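Local coordinates for mandelate racemase/muconate lactonizing protein (Thermobispora bispora, PDB 3VC5) that probably dehydrates D-glucarate to 5-dehydro-4-deoxy-D-glucarate, using magnesium, as a member of the enolase superfamily, at residues Val56-Thr70 / Ala133-Ala145. Numbering follows the deposited sequence.
Sequences VEVVTDEGITGLGET and AFEVACLDIQGKA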
ATOM      1  N   VAL A  56      24.091  -3.594  -7.149  1.00 21.58           N
ATOM      2  CA  VAL A  56      23.469  -3.784  -8.452  1.00 22.15           C
ATOM      3  C   VAL A  56      23.378  -2.467  -9.209  1.00 21.67           C
ATOM      4  O   VAL A  56      22.994  -1.444  -8.644  1.00 22.88           O
ATOM      5  CB  VAL A  56      22.019  -4.361  -8.266  1.00 24.45           C
ATOM      6  CG1 VAL A  56      21.232  -4.328  -9.575  1.00 30.44           C
ATOM      7  CG2 VAL A  56      22.101  -5.765  -7.690  1.00 24.56           C
ATOM      8  N   GLU A  57      23.723  -2.490 -10.500  1.00 22.85           N
ATOM      9  CA  GLU A  57      23.565  -1.303 -11.317  1.00 24.28           C
ATOM     10  C   GLU A  57      22.784  -1.654 -12.565  1.00 23.83           C
ATOM     11  O   GLU A  57      23.239  -2.489 -13.368  1.00 26.33           O
ATOM     12  CB  GLU A  57      24.936  -0.693 -11.689  1.00 24.54           C
ATOM     13  CG  GLU A  57      24.785   0.631 -12.462  1.00 27.66           C
ATOM     14  CD  GLU A  57      26.106   1.305 -12.790  1.00 28.23           C
ATOM     15  OE1 GLU A  57      27.123   0.591 -13.016  1.00 29.68           O
ATOM     16  OE2 GLU A  57      26.120   2.562 -12.836  1.00 33.40           O
ATOM     17  N   VAL A  58      21.608  -1.038 -12.721  1.00 24.26           N
ATOM     18  CA  VAL A  58      20.742  -1.287 -13.861  1.00 24.68           C
ATOM     19  C   VAL A  58      21.020  -0.197 -14.871  1.00 25.11           C
ATOM     20  O   VAL A  58      21.096   0.976 -14.505  1.00 26.78           O
ATOM     21  CB  VAL A  58      19.220  -1.268 -13.438  1.00 24.48           C
ATOM     22  CG1 VAL A  58      18.317  -1.333 -14.688  1.00 24.77           C
ATOM     23  CG2 VAL A  58      18.922  -2.438 -12.486  1.00 27.76           C
ATOM     24  N   VAL A  59      21.168  -0.578 -16.140  1.00 28.04           N
ATOM     25  CA  VAL A  59      21.460   0.375 -17.207  1.00 30.61           C
ATOM     26  C   VAL A  59      20.397   0.227 -18.296  1.00 27.01           C
ATOM     27  O   VAL A  59      20.171  -0.877 -18.801  1.00 29.63           O
ATOM     28  CB  VAL A  59      22.841   0.129 -17.844  1.00 31.55           C
ATOM     29  CG1 VAL A  59      23.217   1.291 -18.762  1.00 35.41           C
ATOM     30  CG2 VAL A  59      23.925  -0.074 -16.749  1.00 32.15           C
ATOM     31  N   THR A  60      19.751   1.329 -18.642  1.00 29.54           N
ATOM     32  CA  THR A  60      18.766   1.332 -19.720  1.00 30.54           C
ATOM     33  C   THR A  60      19.407   1.417 -21.097  1.00 34.62           C
ATOM     34  O   THR A  60      20.615   1.721 -21.246  1.00 35.09           O
ATOM     35  CB  THR A  60      17.761   2.500 -19.578  1.00 29.75           C
ATOM     36  OG1 THR A  60      18.419   3.738 -19.880  1.00 31.57           O
ATOM     37  CG2 THR A  60      17.187   2.559 -18.147  1.00 31.58           C
ATOM     38  N   ASP A  61      18.576   1.175 -22.107  1.00 34.92           N
ATOM     39  CA  ASP A  61      19.027   1.232 -23.499  1.00 36.09           C
ATOM     40  C   ASP A  61      19.646   2.585 -23.824  1.00 37.53           C
ATOM     41  O   ASP A  61      20.557   2.680 -24.646  1.00 49.02           O
ATOM     42  CB  ASP A  61      17.865   0.957 -24.445  1.00 39.33           C
ATOM     43  CG  ASP A  61      17.600  -0.527 -24.645  1.00 40.08           C
ATOM     44  OD1 ASP A  61      18.502  -1.355 -24.400  1.00 52.34           O
ATOM     45  OD2 ASP A  61      16.477  -0.868 -25.074  1.00 51.62           O
ATOM     46  N   GLU A  62      19.158   3.638 -23.187  1.00 39.82           N
ATOM     47  CA  GLU A  62      19.686   4.967 -23.440  1.00 47.83           C
ATOM     48  C   GLU A  62      20.784   5.393 -22.450  1.00 43.61           C
ATOM     49  O   GLU A  62      21.245   6.536 -22.482  1.00 49.46           O
ATOM     50  CB  GLU A  62      18.544   5.977 -23.473  1.00 62.72           C
ATOM     51  CG  GLU A  62      17.364   5.487 -24.299  1.00 91.08           C
ATOM     52  CD  GLU A  62      16.875   6.527 -25.284  1.00110.98           C
ATOM     53  OE1 GLU A  62      17.254   6.441 -26.472  1.00117.99           O
ATOM     54  OE2 GLU A  62      16.123   7.435 -24.875  1.00115.52           O
ATOM     55  N   GLY A  63      21.197   4.482 -21.574  1.00 38.11           N
ATOM     56  CA  GLY A  63      22.376   4.716 -20.734  1.00 35.72           C
ATOM     57  C   GLY A  63      22.093   5.344 -19.371  1.00 34.99           C
ATOM     58  O   GLY A  63      23.011   5.752 -18.665  1.00 39.67           O
ATOM     59  N   ILE A  64      20.829   5.424 -18.977  1.00 33.96           N
ATOM     60  CA  ILE A  64      20.512   5.925 -17.637  1.00 30.45           C
ATOM     61  C   ILE A  64      20.767   4.788 -16.652  1.00 30.13           C
ATOM     62  O   ILE A  64      20.396   3.647 -16.912  1.00 29.42           O
ATOM     63  CB  ILE A  64      19.045   6.391 -17.523  1.00 32.55           C
ATOM     64  CG1 ILE A  64      18.707   7.405 -18.619  1.00 40.82           C
ATOM     65  CG2 ILE A  64      18.766   6.957 -16.128  1.00 32.86           C
ATOM     66  CD1 ILE A  64      17.382   8.102 -18.394  1.00 49.88           C
ATOM     67  N   THR A  65      21.411   5.085 -15.528  1.00 28.63           N
ATOM     68  CA  THR A  65      21.753   4.041 -14.555  1.00 29.52           C
ATOM     69  C   THR A  65      20.987   4.206 -13.260  1.00 25.18           C
ATOM     70  O   THR A  65      20.608   5.317 -12.864  1.00 27.22           O
ATOM     71  CB  THR A  65      23.242   4.064 -14.216  1.00 26.99           C
ATOM     72  OG1 THR A  65      23.554   5.338 -13.626  1.00 29.32           O
ATOM     73  CG2 THR A  65      24.047   3.847 -15.504  1.00 28.68           C
ATOM     74  N   GLY A  66      20.734   3.077 -12.623  1.00 24.68           N
ATOM     75  CA  GLY A  66      20.123   3.063 -11.297  1.00 22.35           C
ATOM     76  C   GLY A  66      20.895   2.098 -10.407  1.00 20.51           C
ATOM     77  O   GLY A  66      21.440   1.081 -10.894  1.00 24.56           O
ATOM     78  N   LEU A  67      20.934   2.408  -9.108  1.00 22.93           N
ATOM     79  CA  LEU A  67      21.672   1.607  -8.128  1.00 24.98           C
ATOM     80  C   LEU A  67      20.755   0.886  -7.135  1.00 23.90           C
ATOM     81  O   LEU A  67      19.738   1.451  -6.667  1.00 23.59           O
ATOM     82  CB  LEU A  67      22.629   2.480  -7.333  1.00 22.83           C
ATOM     83  CG  LEU A  67      23.721   3.135  -8.189  1.00 24.20           C
ATOM     84  CD1 LEU A  67      24.485   4.140  -7.312  1.00 26.58           C
ATOM     85  CD2 LEU A  67      24.673   2.089  -8.803  1.00 25.78           C
ATOM     86  N   GLY A  68      21.135  -0.333  -6.787  1.00 22.50           N
ATOM     87  CA  GLY A  68      20.485  -1.064  -5.683  1.00 23.08           C
ATOM     88  C   GLY A  68      21.560  -1.736  -4.857  1.00 22.94           C
ATOM     89  O   GLY A  68      22.709  -1.864  -5.289  1.00 23.42           O
ATOM     90  N   GLU A  69      21.200  -2.144  -3.655  1.00 21.35           N
ATOM     91  CA  GLU A  69      22.153  -2.733  -2.709  1.00 20.61           C
ATOM     92  C   GLU A  69      21.432  -3.794  -1.894  1.00 21.38           C
ATOM     93  O   GLU A  69      20.329  -3.560  -1.404  1.00 21.85           O
ATOM     94  CB  GLU A  69      22.769  -1.655  -1.820  1.00 22.05           C
ATOM     95  CG  GLU A  69      23.697  -2.224  -0.739  1.00 20.96           C
ATOM     96  CD  GLU A  69      24.225  -1.174   0.232  1.00 20.23           C
ATOM     97  OE1 GLU A  69      24.244   0.046  -0.081  1.00 21.68           O
ATOM     98  OE2 GLU A  69      24.635  -1.597   1.343  1.00 20.79           O
ATOM     99  N   THR A  70      22.053  -4.958  -1.758  1.00 20.82           N
ATOM    100  CA  THR A  70      21.410  -6.064  -1.058  1.00 19.78           C
ATOM    101  C   THR A  70      22.490  -6.907  -0.362  1.00 20.59           C
ATOM    102  O   THR A  70      23.670  -6.517  -0.320  1.00 21.55           O
ATOM    103  CB  THR A  70      20.541  -6.879  -2.017  1.00 23.07           C
ATOM    104  OG1 THR A  70      19.809  -7.876  -1.287  1.00 22.28           O
ATOM    105  CG2 THR A  70      21.374  -7.541  -3.128  1.00 22.10           C
ATOM    106  N   ALA A 133      16.714  -5.409  -4.639  1.00 24.01           N
ATOM    107  CA  ALA A 133      17.886  -4.728  -5.242  1.00 28.68           C
ATOM    108  C   ALA A 133      17.532  -4.098  -6.606  1.00 27.54           C
ATOM    109  O   ALA A 133      17.962  -2.968  -6.954  1.00 29.61           O
ATOM    110  CB  ALA A 133      19.053  -5.708  -5.413  1.00 40.11           C
ATOM    111  N   PHE A 134      16.739  -4.820  -7.381  1.00 21.67           N
ATOM    112  CA  PHE A 134      16.371  -4.301  -8.691  1.00 22.08           C
ATOM    113  C   PHE A 134      15.328  -3.181  -8.591  1.00 23.40           C
ATOM    114  O   PHE A 134      15.357  -2.212  -9.362  1.00 21.98           O
ATOM    115  CB  PHE A 134      15.860  -5.454  -9.532  1.00 22.69           C
ATOM    116  CG  PHE A 134      16.844  -6.598  -9.624  1.00 22.58           C
ATOM    117  CD1 PHE A 134      18.110  -6.414 -10.198  1.00 23.65           C
ATOM    118  CD2 PHE A 134      16.514  -7.858  -9.143  1.00 24.35           C
ATOM    119  CE1 PHE A 134      19.016  -7.474 -10.282  1.00 23.98           C
ATOM    120  CE2 PHE A 134      17.411  -8.911  -9.210  1.00 28.90           C
ATOM    121  CZ  PHE A 134      18.660  -8.727  -9.795  1.00 22.71           C
ATOM    122  N   GLU A 135      14.377  -3.317  -7.665  1.00 22.11           N
ATOM    123  CA  GLU A 135      13.304  -2.330  -7.562  1.00 23.00           C
ATOM    124  C   GLU A 135      13.879  -0.954  -7.207  1.00 22.38           C
ATOM    125  O   GLU A 135      13.480   0.059  -7.777  1.00 23.34           O
ATOM    126  CB  GLU A 135      12.255  -2.763  -6.552  1.00 21.89           C
ATOM    127  CG  GLU A 135      11.036  -1.834  -6.510  1.00 23.43           C
ATOM    128  CD  GLU A 135      10.902  -1.035  -5.220  1.00 22.47           C
ATOM    129  OE1 GLU A 135      11.915  -0.786  -4.528  1.00 23.65           O
ATOM    130  OE2 GLU A 135       9.749  -0.650  -4.882  1.00 24.93           O
ATOM    131  N   VAL A 136      14.766  -0.922  -6.212  1.00 19.53           N
ATOM    132  CA  VAL A 136      15.413   0.335  -5.826  1.00 21.27           C
ATOM    133  C   VAL A 136      16.133   0.960  -7.026  1.00 22.32           C
ATOM    134  O   VAL A 136      16.018   2.190  -7.258  1.00 21.41           O
ATOM    135  CB  VAL A 136      16.376   0.126  -4.605  1.00 20.65           C
ATOM    136  CG1 VAL A 136      17.245   1.379  -4.366  1.00 22.60           C
ATOM    137  CG2 VAL A 136      15.569  -0.260  -3.410  1.00 22.98           C
ATOM    138  N   ALA A 137      16.848   0.146  -7.798  1.00 21.39           N
ATOM    139  CA  ALA A 137      17.597   0.659  -8.991  1.00 22.20           C
ATOM    140  C   ALA A 137      16.622   1.200 -10.059  1.00 22.42           C
ATOM    141  O   ALA A 137      16.868   2.242 -10.689  1.00 22.64           O
ATOM    142  CB  ALA A 137      18.452  -0.444  -9.585  1.00 23.12           C
ATOM    143  N   CYS A 138      15.490   0.530 -10.229  1.00 22.16           N
ATOM    144  CA  CYS A 138      14.478   0.985 -11.199  1.00 22.04           C
ATOM    145  C   CYS A 138      13.863   2.313 -10.725  1.00 22.63           C
ATOM    146  O   CYS A 138      13.580   3.200 -11.533  1.00 24.34           O
ATOM    147  CB  CYS A 138      13.382  -0.095 -11.408  1.00 22.60           C
ATOM    148  SG  CYS A 138      14.002  -1.454 -12.399  1.00 26.52           S
ATOM    149  N   LEU A 139      13.619   2.463  -9.418  1.00 22.29           N
ATOM    150  CA  LEU A 139      13.099   3.736  -8.926  1.00 21.35           C
ATOM    151  C   LEU A 139      14.138   4.844  -9.089  1.00 22.78           C
ATOM    152  O   LEU A 139      13.782   6.001  -9.395  1.00 24.35           O
ATOM    153  CB  LEU A 139      12.665   3.629  -7.450  1.00 21.34           C
ATOM    154  CG  LEU A 139      11.493   2.663  -7.201  1.00 21.14           C
ATOM    155  CD1 LEU A 139      11.255   2.622  -5.670  1.00 24.39           C
ATOM    156  CD2 LEU A 139      10.234   3.189  -7.910  1.00 25.64           C
ATOM    157  N   ASP A 140      15.412   4.511  -8.867  1.00 22.15           N
ATOM    158  CA  ASP A 140      16.504   5.502  -9.085  1.00 24.07           C
ATOM    159  C   ASP A 140      16.398   6.022 -10.530  1.00 23.94           C
ATOM    160  O   ASP A 140      16.390   7.234 -10.776  1.00 26.41           O
ATOM    161  CB  ASP A 140      17.861   4.807  -8.786  1.00 22.53           C
ATOM    162  CG  ASP A 140      19.049   5.748  -8.709  1.00 22.47           C
ATOM    163  OD1 ASP A 140      18.889   6.989  -8.587  1.00 26.43           O
ATOM    164  OD2 ASP A 140      20.182   5.187  -8.753  1.00 26.24           O
ATOM    165  N   ILE A 141      16.262   5.104 -11.480  1.00 22.67           N
ATOM    166  CA  ILE A 141      16.136   5.457 -12.903  1.00 23.19           C
ATOM    167  C   ILE A 141      14.856   6.256 -13.199  1.00 27.61           C
ATOM    168  O   ILE A 141      14.894   7.261 -13.927  1.00 27.17           O
ATOM    169  CB  ILE A 141      16.205   4.211 -13.783  1.00 23.44           C
ATOM    170  CG1 ILE A 141      17.632   3.607 -13.764  1.00 26.82           C
ATOM    171  CG2 ILE A 141      15.830   4.557 -15.237  1.00 24.69           C
ATOM    172  CD1 ILE A 141      17.691   2.120 -14.205  1.00 27.32           C
ATOM    173  N   GLN A 142      13.715   5.819 -12.661  1.00 23.69           N
ATOM    174  CA  GLN A 142      12.483   6.592 -12.841  1.00 25.00           C
ATOM    175  C   GLN A 142      12.630   8.023 -12.321  1.00 24.24           C
ATOM    176  O   GLN A 142      12.165   8.975 -12.955  1.00 27.82           O
ATOM    177  CB  GLN A 142      11.303   5.922 -12.144  1.00 25.50           C
ATOM    178  CG  GLN A 142      10.887   4.593 -12.714  1.00 23.75           C
ATOM    179  CD  GLN A 142       9.673   4.049 -11.985  1.00 24.31           C
ATOM    180  OE1 GLN A 142       8.854   4.822 -11.420  1.00 27.64           O
ATOM    181  NE2 GLN A 142       9.552   2.727 -11.955  1.00 25.74           N
ATOM    182  N   GLY A 143      13.230   8.183 -11.140  1.00 23.86           N
ATOM    183  CA  GLY A 143      13.497   9.513 -10.607  1.00 26.86           C
ATOM    184  C   GLY A 143      14.401  10.326 -11.534  1.00 28.02           C
ATOM    185  O   GLY A 143      14.145  11.515 -11.790  1.00 28.27           O
ATOM    186  N   LYS A 144      15.472   9.714 -12.030  1.00 27.10           N
ATOM    187  CA  LYS A 144      16.357  10.432 -12.967  1.00 29.45           C
ATOM    188  C   LYS A 144      15.607  10.852 -14.235  1.00 30.58           C
ATOM    189  O   LYS A 144      15.805  11.965 -14.761  1.00 33.39           O
ATOM    190  CB  LYS A 144      17.575   9.595 -13.335  1.00 29.10           C
ATOM    191  CG  LYS A 144      18.512   9.368 -12.155  1.00 27.69           C
ATOM    192  CD  LYS A 144      19.750   8.590 -12.583  1.00 27.46           C
ATOM    193  CE  LYS A 144      20.656   8.244 -11.392  1.00 27.71           C
ATOM    194  NZ  LYS A 144      21.864   7.546 -11.841  1.00 27.50           N
ATOM    195  N   ALA A 145      14.748   9.969 -14.733  1.00 29.89           N
ATOM    196  CA  ALA A 145      14.014  10.294 -15.958  1.00 30.19           C
ATOM    197  C   ALA A 145      13.084  11.483 -15.712  1.00 34.04           C
ATOM    198  O   ALA A 145      12.883  12.309 -16.600  1.00 39.45           O
ATOM    199  CB  ALA A 145      13.220   9.076 -16.486  1.00 31.64           C
TER
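Thr65 O takes a 2.8 Å hydrogen bond from Lys144 NZ, the ammonium standing above the carbonyl plane. A long side chain suits this place because, extended beyond CG, it spans from the helix to the strand carbonyl, passing Ile64, whose CG2 lies 4.0 Å from Lys144 CB. Cut back to an alanine, the position would probably leave the Thr65 carbonyl without its charged donor and Ile64 CG2 without the contact of Lys144 CD. One turn back, Asp140 has CG anti to the backbone N (chi1 -169°), which brings OD2 to accept a 2.9 Å hydrogen bond from Leu67 N on its anti lone pair; OD1 is held by Leu397 N, so both oxygens are fixed. In this N-terminal domain of the enolase superfamily, helix 123-146 packs on a three-stranded antiparallel sheet; its segment 133-145 runs at 150° to strand 65-70. These segment axes come within 5.7 Å because Gly66 and Gly68 face the helix: a CB on either would clash with a helix carbonyl, and Gly66 CA and Gly68 CA instead make CA-H...O contacts with Ala137 O and Ala133 O respectively, both 3.4 Å. Small Ala137 packs against Val58, CB to CG2 3.6 Å. Branched Ile141 reaches both strands, crossing Val58 at about a right angle, while CG2 meets the methyl of Thr60 tip to tip.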